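Glycosyl hydrolases family 31 family protein (Aspergillus niger, PDB 6DRU) hydrolyses xyloglucan oligosaccharides, releasing alpha-xylose from their non-reducing terminal glucose, as an alpha-xylosidase of glycoside hydrolase family 31. Local coordinates at residues Thr112-Tyr126 and Glu134-Asp146. Sequence-based numbering, arbitrary orientation.
Sequences TNEYAPLKSLNPRYY and EFSAEFSFSATPD. With MAN (alpha-D-mannopyranose), chain I; MAN (alpha-D-mannopyranose), chain B.
Arg124 lays its aliphatic stem over one face of the Phe139 ring, with CG 3.8 Å from the ring centroid in a CH-pi contact. Its chain, bent at chi3 (-66°), then carries the guanidinium away from the ring, and NH1 forms a salt bridge with Glu114 OE1 at 2.7 Å; NH2 is also bridged to Glu17. On the same side of the sheet, the edge of the Tyr126 ring points at the face of Phe135 in an offset edge-to-face pair, planes 85° apart, while its OH lies at the edge of Phe139 and hydrogen-bonds to Glu17. With chi1 at 58°, CG of Phe135 sits over the backbone, flanked by N and C, and the ring stands beside Tyr126. Strands 124-127 and 135-142 form an antiparallel beta hairpin at one edge of a five-stranded antiparallel sheet, Tyr125 and Glu138 being a hydrogen-bonded pair. On the other side of that sheet, Tyr125 and Glu138 lie side by side, pointing the same way; Tyr125 OH hydrogen-bonds to the backbone N of Leu422 of a second subunit, and Glu138 OE2 forms a salt bridge with Arg207. One water takes a proton from Ser140 OG and donates to the carbonyls of Asn122 and Glu138. At the C-terminal end of strand 135-142, Ser142 N donates to Asn113 O at 2.9 Å, nearly straight, and Ser142 OG to Asn113 OD1 from above the amide carbonyl plane. Asn113 ND2 donates to O3 of a glycan mannose at 3.1 Å, and Ala116 N to O4 of another.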
ATOM      1  N   THR A 112      14.785 -12.205 -30.029  1.00 65.79           N
ATOM      2  CA  THR A 112      14.953 -11.365 -28.849  1.00 63.08           C
ATOM      3  C   THR A 112      15.435 -12.244 -27.707  1.00 59.85           C
ATOM      4  O   THR A 112      15.227 -13.461 -27.708  1.00 65.24           O
ATOM      5  CB  THR A 112      13.652 -10.655 -28.451  1.00 62.77           C
ATOM      6  OG1 THR A 112      13.876  -9.875 -27.269  1.00 55.34           O
ATOM      7  CG2 THR A 112      12.549 -11.670 -28.183  1.00 56.14           C
ATOM      8  N   ASN A 113      16.087 -11.612 -26.737  1.00 53.49           N
ATOM      9  CA  ASN A 113      16.456 -12.260 -25.488  1.00 58.27           C
ATOM     10  C   ASN A 113      16.075 -11.348 -24.332  1.00 55.00           C
ATOM     11  O   ASN A 113      15.624 -10.215 -24.528  1.00 52.33           O
ATOM     12  CB  ASN A 113      17.953 -12.616 -25.450  1.00 56.40           C
ATOM     13  CG  ASN A 113      18.854 -11.442 -25.785  1.00 59.18           C
ATOM     14  OD1 ASN A 113      18.459 -10.283 -25.677  1.00 64.05           O
ATOM     15  ND2 ASN A 113      20.080 -11.743 -26.196  1.00 56.77           N
ATOM     16  N   GLU A 114      16.243 -11.854 -23.113  1.00 52.17           N
ATOM     17  CA  GLU A 114      15.963 -11.045 -21.936  1.00 56.94           C
ATOM     18  C   GLU A 114      17.013  -9.949 -21.807  1.00 59.95           C
ATOM     19  O   GLU A 114      18.217 -10.222 -21.833  1.00 58.41           O
ATOM     20  CB  GLU A 114      15.933 -11.911 -20.678  1.00 52.72           C
ATOM     21  CG  GLU A 114      14.987 -13.104 -20.773  1.00 62.73           C
ATOM     22  CD  GLU A 114      14.794 -13.813 -19.444  1.00 78.22           C
ATOM     23  OE1 GLU A 114      15.806 -14.111 -18.774  1.00 71.94           O
ATOM     24  OE2 GLU A 114      13.628 -14.077 -19.075  1.00 68.85           O
ATOM     25  N   TYR A 115      16.550  -8.705 -21.687  1.00 59.14           N
ATOM     26  CA  TYR A 115      17.446  -7.558 -21.625  1.00 53.40           C
ATOM     27  C   TYR A 115      18.295  -7.610 -20.364  1.00 56.92           C
ATOM     28  O   TYR A 115      17.869  -7.142 -19.303  1.00 67.88           O
ATOM     29  CB  TYR A 115      16.651  -6.253 -21.680  1.00 55.68           C
ATOM     30  CG  TYR A 115      17.511  -5.011 -21.713  1.00 54.93           C
ATOM     31  CD1 TYR A 115      18.138  -4.610 -22.885  1.00 59.30           C
ATOM     32  CD2 TYR A 115      17.695  -4.239 -20.575  1.00 55.79           C
ATOM     33  CE1 TYR A 115      18.925  -3.472 -22.921  1.00 65.46           C
ATOM     34  CE2 TYR A 115      18.481  -3.101 -20.602  1.00 62.27           C
ATOM     35  CZ  TYR A 115      19.093  -2.722 -21.777  1.00 61.89           C
ATOM     36  OH  TYR A 115      19.874  -1.590 -21.806  1.00 66.53           O
ATOM     37  N   ALA A 116      19.494  -8.176 -20.465  1.00 58.01           N
ATOM     38  CA  ALA A 116      20.402  -8.302 -19.325  1.00 60.01           C
ATOM     39  C   ALA A 116      21.838  -8.066 -19.771  1.00 70.66           C
ATOM     40  O   ALA A 116      22.657  -8.992 -19.813  1.00 65.08           O
ATOM     41  CB  ALA A 116      20.251  -9.673 -18.662  1.00 63.98           C
ATOM     42  N   PRO A 117      22.187  -6.815 -20.110  1.00 69.29           N
ATOM     43  CA  PRO A 117      23.609  -6.466 -20.225  1.00 55.20           C
ATOM     44  C   PRO A 117      24.277  -6.477 -18.859  1.00 63.79           C
ATOM     45  O   PRO A 117      23.613  -6.726 -17.847  1.00 72.55           O
ATOM     46  CB  PRO A 117      23.584  -5.061 -20.843  1.00 51.80           C
ATOM     47  CG  PRO A 117      22.246  -4.525 -20.516  1.00 50.02           C
ATOM     48  CD  PRO A 117      21.315  -5.693 -20.501  1.00 61.80           C
ATOM     49  N   LEU A 118      25.588  -6.223 -18.819  1.00 63.38           N
ATOM     50  CA  LEU A 118      26.334  -6.356 -17.570  1.00 46.57           C
ATOM     51  C   LEU A 118      25.726  -5.497 -16.470  1.00 57.68           C
ATOM     52  O   LEU A 118      25.458  -5.981 -15.364  1.00 61.42           O
ATOM     53  CB  LEU A 118      27.799  -5.983 -17.792  1.00 42.64           C
ATOM     54  CG  LEU A 118      28.734  -6.322 -16.632  1.00 49.64           C
ATOM     55  CD1 LEU A 118      28.777  -7.826 -16.426  1.00 46.27           C
ATOM     56  CD2 LEU A 118      30.128  -5.767 -16.874  1.00 50.15           C
ATOM     57  N   LYS A 119      25.491  -4.222 -16.757  1.00 56.54           N
ATOM     58  CA  LYS A 119      24.901  -3.293 -15.800  1.00 48.29           C
ATOM     59  C   LYS A 119      23.480  -2.987 -16.257  1.00 49.77           C
ATOM     60  O   LYS A 119      23.271  -2.207 -17.191  1.00 64.22           O
ATOM     61  CB  LYS A 119      25.739  -2.024 -15.685  1.00 45.15           C
ATOM     62  CG  LYS A 119      27.221  -2.287 -15.481  1.00 47.18           C
ATOM     63  CD  LYS A 119      27.501  -2.749 -14.067  1.00 53.77           C
ATOM     64  CE  LYS A 119      28.762  -3.587 -14.000  1.00 62.28           C
ATOM     65  NZ  LYS A 119      29.102  -3.944 -12.595  1.00 63.82           N
ATOM     66  N   SER A 120      22.506  -3.600 -15.589  1.00 50.87           N
ATOM     67  CA  SER A 120      21.098  -3.410 -15.907  1.00 59.39           C
ATOM     68  C   SER A 120      20.266  -4.058 -14.813  1.00 53.42           C
ATOM     69  O   SER A 120      20.743  -4.928 -14.078  1.00 53.30           O
ATOM     70  CB  SER A 120      20.737  -4.013 -17.269  1.00 69.18           C
ATOM     71  OG  SER A 120      20.826  -5.428 -17.238  1.00 62.54           O
ATOM     72  N   LEU A 121      19.010  -3.633 -14.724  1.00 54.47           N
ATOM     73  CA  LEU A 121      18.099  -4.232 -13.766  1.00 54.63           C
ATOM     74  C   LEU A 121      17.722  -5.641 -14.213  1.00 63.51           C
ATOM     75  O   LEU A 121      17.912  -6.029 -15.371  1.00 59.50           O
ATOM     76  CB  LEU A 121      16.846  -3.371 -13.601  1.00 48.78           C
ATOM     77  CG  LEU A 121      17.092  -1.893 -13.291  1.00 51.89           C
ATOM     78  CD1 LEU A 121      15.878  -1.045 -13.665  1.00 36.36           C
ATOM     79  CD2 LEU A 121      17.463  -1.700 -11.827  1.00 50.78           C
ATOM     80  N   ASN A 122      17.188  -6.410 -13.274  1.00 56.43           N
ATOM     81  CA  ASN A 122      16.853  -7.796 -13.558  1.00 51.01           C
ATOM     82  C   ASN A 122      15.756  -7.852 -14.617  1.00 54.46           C
ATOM     83  O   ASN A 122      14.726  -7.178 -14.472  1.00 56.31           O
ATOM     84  CB  ASN A 122      16.404  -8.513 -12.288  1.00 48.75           C
ATOM     85  CG  ASN A 122      16.467 -10.021 -12.423  1.00 54.68           C
ATOM     86  OD1 ASN A 122      15.624 -10.630 -13.080  1.00 61.35           O
ATOM     87  ND2 ASN A 122      17.473 -10.630 -11.805  1.00 53.06           N
ATOM     88  N   PRO A 123      15.937  -8.624 -15.692  1.00 56.53           N
ATOM     89  CA  PRO A 123      14.909  -8.674 -16.746  1.00 51.43           C
ATOM     90  C   PRO A 123      13.585  -9.271 -16.290  1.00 56.92           C
ATOM     91  O   PRO A 123      12.598  -9.165 -17.029  1.00 53.91           O
ATOM     92  CB  PRO A 123      15.563  -9.534 -17.836  1.00 54.05           C
ATOM     93  CG  PRO A 123      16.587 -10.347 -17.115  1.00 63.42           C
ATOM     94  CD  PRO A 123      17.096  -9.477 -16.002  1.00 50.45           C
ATOM     95  N   ARG A 124      13.533  -9.899 -15.119  1.00 59.59           N
ATOM     96  CA  ARG A 124      12.291 -10.378 -14.513  1.00 59.38           C
ATOM     97  C   ARG A 124      12.219  -9.755 -13.122  1.00 54.81           C
ATOM     98  O   ARG A 124      12.635 -10.365 -12.135  1.00 61.05           O
ATOM     99  CB  ARG A 124      12.246 -11.909 -14.459  1.00 60.30           C
ATOM    100  CG  ARG A 124      12.387 -12.579 -15.819  1.00 58.58           C
ATOM    101  CD  ARG A 124      12.102 -14.074 -15.745  1.00 59.48           C
ATOM    102  NE  ARG A 124      13.091 -14.789 -14.942  1.00 66.95           N
ATOM    103  CZ  ARG A 124      14.181 -15.366 -15.439  1.00 61.63           C
ATOM    104  NH1 ARG A 124      14.431 -15.311 -16.739  1.00 52.12           N
ATOM    105  NH2 ARG A 124      15.024 -15.997 -14.632  1.00 59.71           N
ATOM    106  N   TYR A 125      11.690  -8.537 -13.049  1.00 53.32           N
ATOM    107  CA  TYR A 125      11.692  -7.747 -11.825  1.00 57.32           C
ATOM    108  C   TYR A 125      10.356  -7.889 -11.108  1.00 53.72           C
ATOM    109  O   TYR A 125       9.297  -7.705 -11.717  1.00 59.97           O
ATOM    110  CB  TYR A 125      11.972  -6.276 -12.136  1.00 55.61           C
ATOM    111  CG  TYR A 125      12.354  -5.452 -10.929  1.00 60.40           C
ATOM    112  CD1 TYR A 125      11.386  -4.814 -10.165  1.00 58.25           C
ATOM    113  CD2 TYR A 125      13.685  -5.308 -10.555  1.00 61.45           C
ATOM    114  CE1 TYR A 125      11.730  -4.058  -9.059  1.00 64.73           C
ATOM    115  CE2 TYR A 125      14.039  -4.553  -9.452  1.00 72.17           C
ATOM    116  CZ  TYR A 125      13.059  -3.930  -8.707  1.00 68.31           C
ATOM    117  OH  TYR A 125      13.406  -3.178  -7.607  1.00 56.26           O
ATOM    118  N   TYR A 126      10.409  -8.209  -9.816  1.00 59.15           N
ATOM    119  CA  TYR A 126       9.220  -8.367  -8.990  1.00 55.82           C
ATOM    120  C   TYR A 126       9.236  -7.343  -7.864  1.00 57.86           C
ATOM    121  O   TYR A 126      10.297  -7.014  -7.324  1.00 66.11           O
ATOM    122  CB  TYR A 126       9.131  -9.780  -8.408  1.00 48.72           C
ATOM    123  CG  TYR A 126       9.218 -10.872  -9.447  1.00 48.24           C
ATOM    124  CD1 TYR A 126       8.137 -11.165 -10.267  1.00 52.65           C
ATOM    125  CD2 TYR A 126      10.381 -11.615  -9.603  1.00 45.20           C
ATOM    126  CE1 TYR A 126       8.214 -12.165 -11.219  1.00 51.37           C
ATOM    127  CE2 TYR A 126      10.467 -12.617 -10.550  1.00 57.35           C
ATOM    128  CZ  TYR A 126       9.382 -12.888 -11.355  1.00 58.23           C
ATOM    129  OH  TYR A 126       9.467 -13.886 -12.299  1.00 65.33           O
ATOM    130  N   GLU A 134       0.443 -10.665  -3.682  1.00 57.11           N
ATOM    131  CA  GLU A 134       0.342 -10.161  -5.046  1.00 49.50           C
ATOM    132  C   GLU A 134       1.472  -9.181  -5.326  1.00 61.39           C
ATOM    133  O   GLU A 134       1.875  -8.404  -4.455  1.00 75.84           O
ATOM    134  CB  GLU A 134      -1.008  -9.482  -5.273  1.00 55.16           C
ATOM    135  CG  GLU A 134      -2.206 -10.406  -5.151  1.00 82.23           C
ATOM    136  CD  GLU A 134      -3.526  -9.665  -5.263  1.00 95.94           C
ATOM    137  OE1 GLU A 134      -3.966  -9.401  -6.402  1.00 95.35           O
ATOM    138  OE2 GLU A 134      -4.117  -9.336  -4.210  1.00 74.83           O
ATOM    139  N   PHE A 135       1.988  -9.220  -6.551  1.00 55.70           N
ATOM    140  CA  PHE A 135       3.177  -8.466  -6.913  1.00 58.82           C
ATOM    141  C   PHE A 135       2.961  -7.738  -8.231  1.00 65.88           C
ATOM    142  O   PHE A 135       2.102  -8.102  -9.038  1.00 59.09           O
ATOM    143  CB  PHE A 135       4.407  -9.380  -7.030  1.00 54.68           C
ATOM    144  CG  PHE A 135       4.244 -10.487  -8.038  1.00 60.23           C
ATOM    145  CD1 PHE A 135       3.683 -11.700  -7.669  1.00 48.18           C
ATOM    146  CD2 PHE A 135       4.643 -10.311  -9.354  1.00 59.03           C
ATOM    147  CE1 PHE A 135       3.525 -12.719  -8.592  1.00 51.57           C
ATOM    148  CE2 PHE A 135       4.487 -11.324 -10.281  1.00 61.51           C
ATOM    149  CZ  PHE A 135       3.926 -12.530  -9.900  1.00 62.67           C
ATOM    150  N   SER A 136       3.764  -6.700  -8.433  1.00 60.38           N
ATOM    151  CA  SER A 136       3.894  -6.038  -9.719  1.00 62.11           C
ATOM    152  C   SER A 136       5.102  -6.610 -10.450  1.00 60.20           C
ATOM    153  O   SER A 136       6.102  -6.990  -9.834  1.00 67.11           O
ATOM    154  CB  SER A 136       4.035  -4.524  -9.549  1.00 59.54           C
ATOM    155  OG  SER A 136       5.396  -4.141  -9.460  1.00 85.46           O
ATOM    156  N   ALA A 137       5.002  -6.682 -11.775  1.00 59.55           N
ATOM    157  CA  ALA A 137       6.017  -7.337 -12.588  1.00 52.90           C
ATOM    158  C   ALA A 137       6.480  -6.407 -13.696  1.00 55.35           C
ATOM    159  O   ALA A 137       5.677  -5.681 -14.287  1.00 60.13           O
ATOM    160  CB  ALA A 137       5.487  -8.639 -13.195  1.00 56.16           C
ATOM    161  N   GLU A 138       7.783  -6.434 -13.966  1.00 61.30           N
ATOM    162  CA  GLU A 138       8.390  -5.682 -15.058  1.00 55.99           C
ATOM    163  C   GLU A 138       9.336  -6.618 -15.797  1.00 57.84           C
ATOM    164  O   GLU A 138      10.396  -6.971 -15.271  1.00 60.56           O
ATOM    165  CB  GLU A 138       9.131  -4.451 -14.533  1.00 58.14           C
ATOM    166  CG  GLU A 138       8.215  -3.388 -13.945  1.00 64.27           C
ATOM    167  CD  GLU A 138       8.972  -2.301 -13.206  1.00 88.36           C
ATOM    168  OE1 GLU A 138       8.883  -2.247 -11.958  1.00107.62           O
ATOM    169  OE2 GLU A 138       9.661  -1.504 -13.870  1.00 95.10           O
ATOM    170  N   PHE A 139       8.958  -7.015 -17.007  1.00 54.09           N
ATOM    171  CA  PHE A 139       9.747  -7.928 -17.823  1.00 55.75           C
ATOM    172  C   PHE A 139      10.329  -7.175 -19.011  1.00 50.83           C
ATOM    173  O   PHE A 139       9.600  -6.493 -19.738  1.00 54.38           O
ATOM    174  CB  PHE A 139       8.902  -9.114 -18.294  1.00 58.88           C
ATOM    175  CG  PHE A 139       8.854 -10.249 -17.309  1.00 62.88           C
ATOM    176  CD1 PHE A 139       8.622 -10.010 -15.963  1.00 58.48           C
ATOM    177  CD2 PHE A 139       9.042 -11.556 -17.729  1.00 61.58           C
ATOM    178  CE1 PHE A 139       8.580 -11.053 -15.055  1.00 56.38           C
ATOM    179  CE2 PHE A 139       8.999 -12.603 -16.826  1.00 59.57           C
ATOM    180  CZ  PHE A 139       8.770 -12.351 -15.487  1.00 60.88           C
ATOM    181  N   SER A 140      11.641  -7.298 -19.200  1.00 49.07           N
ATOM    182  CA  SER A 140      12.373  -6.535 -20.200  1.00 51.38           C
ATOM    183  C   SER A 140      13.008  -7.463 -21.226  1.00 50.63           C
ATOM    184  O   SER A 140      13.602  -8.487 -20.873  1.00 52.59           O
ATOM    185  CB  SER A 140      13.451  -5.673 -19.540  1.00 56.79           C
ATOM    186  OG  SER A 140      12.877  -4.774 -18.607  1.00 52.99           O
ATOM    187  N   PHE A 141      12.888  -7.091 -22.498  1.00 53.59           N
ATOM    188  CA  PHE A 141      13.466  -7.841 -23.602  1.00 51.18           C
ATOM    189  C   PHE A 141      14.284  -6.896 -24.473  1.00 58.38           C
ATOM    190  O   PHE A 141      13.975  -5.706 -24.583  1.00 56.87           O
ATOM    191  CB  PHE A 141      12.382  -8.526 -24.447  1.00 50.90           C
ATOM    192  CG  PHE A 141      11.393  -9.325 -23.642  1.00 51.90           C
ATOM    193  CD1 PHE A 141      10.238  -8.735 -23.151  1.00 56.85           C
ATOM    194  CD2 PHE A 141      11.615 -10.669 -23.380  1.00 44.93           C
ATOM    195  CE1 PHE A 141       9.326  -9.468 -22.411  1.00 50.00           C
ATOM    196  CE2 PHE A 141      10.707 -11.406 -22.640  1.00 52.47           C
ATOM    197  CZ  PHE A 141       9.562 -10.806 -22.156  1.00 58.66           C
ATOM    198  N   SER A 142      15.330  -7.434 -25.092  1.00 60.13           N
ATOM    199  CA  SER A 142      16.208  -6.612 -25.913  1.00 57.38           C
ATOM    200  C   SER A 142      15.514  -6.196 -27.206  1.00 62.23           C
ATOM    201  O   SER A 142      14.591  -6.858 -27.688  1.00 51.62           O
ATOM    202  CB  SER A 142      17.499  -7.362 -26.236  1.00 50.97           C
ATOM    203  OG  SER A 142      17.237  -8.516 -27.018  1.00 61.14           O
ATOM    204  N   ALA A 143      15.969  -5.073 -27.760  1.00 62.60           N
ATOM    205  CA  ALA A 143      15.457  -4.566 -29.024  1.00 61.96           C
ATOM    206  C   ALA A 143      16.581  -3.855 -29.764  1.00 63.51           C
ATOM    207  O   ALA A 143      17.563  -3.406 -29.163  1.00 56.62           O
ATOM    208  CB  ALA A 143      14.266  -3.624 -28.815  1.00 54.90           C
ATOM    209  N   THR A 144      16.427  -3.754 -31.080  1.00 66.13           N
ATOM    210  CA  THR A 144      17.403  -3.066 -31.907  1.00 61.14           C
ATOM    211  C   THR A 144      16.832  -1.741 -32.403  1.00 61.71           C
ATOM    212  O   THR A 144      15.611  -1.595 -32.521  1.00 66.42           O
ATOM    213  CB  THR A 144      17.816  -3.922 -33.109  1.00 61.67           C
ATOM    214  OG1 THR A 144      16.644  -4.409 -33.774  1.00 72.40           O
ATOM    215  CG2 THR A 144      18.667  -5.098 -32.658  1.00 64.84           C
ATOM    216  N   PRO A 145      17.683  -0.754 -32.698  1.00 59.37           N
ATOM    217  CA  PRO A 145      17.155   0.557 -33.109  1.00 59.27           C
ATOM    218  C   PRO A 145      16.363   0.514 -34.404  1.00 55.60           C
ATOM    219  O   PRO A 145      15.495   1.370 -34.615  1.00 71.74           O
ATOM    220  CB  PRO A 145      18.421   1.413 -33.254  1.00 50.45           C
ATOM    221  CG  PRO A 145      19.449   0.724 -32.421  1.00 55.17           C
ATOM    222  CD  PRO A 145      19.148  -0.734 -32.545  1.00 49.35           C
ATOM    223  N   ASP A 146      16.629  -0.457 -35.273  1.00 67.87           N
ATOM    224  CA  ASP A 146      15.991  -0.546 -36.577  1.00 76.91           C
ATOM    225  C   ASP A 146      14.674  -1.313 -36.556  1.00 78.34           C
ATOM    226  O   ASP A 146      14.033  -1.442 -37.606  1.00 83.08           O
ATOM    227  CB  ASP A 146      16.955  -1.193 -37.582  1.00 93.85           C
ATOM    228  CG  ASP A 146      17.361  -2.602 -37.179  1.00106.71           C
ATOM    229  OD1 ASP A 146      16.573  -3.549 -37.396  1.00103.29           O
ATOM    230  OD2 ASP A 146      18.476  -2.762 -36.636  1.00102.44           O
TER
HETATM  231  C1  MAN I  10      23.585  -9.433 -25.348  1.00 64.24           C
HETATM  232  C2  MAN I  10      23.382 -10.012 -23.966  1.00 69.03           C
HETATM  233  C3  MAN I  10      21.930  -9.854 -23.564  1.00 64.03           C
HETATM  234  C4  MAN I  10      21.481  -8.424 -23.764  1.00 65.41           C
HETATM  235  C5  MAN I  10      21.861  -7.950 -25.150  1.00 68.60           C
HETATM  236  C6  MAN I  10      21.462  -6.500 -25.306  1.00 67.50           C
HETATM  237  O2  MAN I  10      24.207  -9.335 -23.046  1.00 70.26           O
HETATM  238  O3  MAN I  10      21.776 -10.201 -22.208  1.00 64.73           O
HETATM  239  O4  MAN I  10      20.084  -8.351 -23.618  1.00 69.43           O
HETATM  240  O5  MAN I  10      23.252  -8.067 -25.331  1.00 61.63           O
HETATM  241  O6  MAN I  10      22.472  -5.681 -24.759  1.00 63.38           O
HETATM  242  C1  MAN B   7      23.173  -9.723 -29.890  1.00 72.14           C
HETATM  243  C2  MAN B   7      22.750  -9.399 -28.471  1.00 70.26           C
HETATM  244  C3  MAN B   7      23.379 -10.373 -27.496  1.00 63.14           C
HETATM  245  C4  MAN B   7      23.185 -11.793 -27.975  1.00 66.44           C
HETATM  246  C5  MAN B   7      23.677 -11.896 -29.401  1.00 67.27           C
HETATM  247  C6  MAN B   7      23.572 -13.325 -29.890  1.00 73.10           C
HETATM  248  O2  MAN B   7      21.348  -9.455 -28.353  1.00 64.41           O
HETATM  249  O3  MAN B   7      22.775 -10.214 -26.235  1.00 63.49           O
HETATM  250  O4  MAN B   7      23.918 -12.668 -27.153  1.00 68.21           O
HETATM  251  O5  MAN B   7      22.886 -11.063 -30.211  1.00 68.05           O
HETATM  252  O6  MAN B   7      24.281 -13.460 -31.101  1.00 61.82           O
HETATM  253  O   HOH W   1      12.764  -5.943 -16.201  1.00 58.36           O
HETATM  254  O   HOH W   2      11.866 -10.666 -19.515  1.00 56.58           O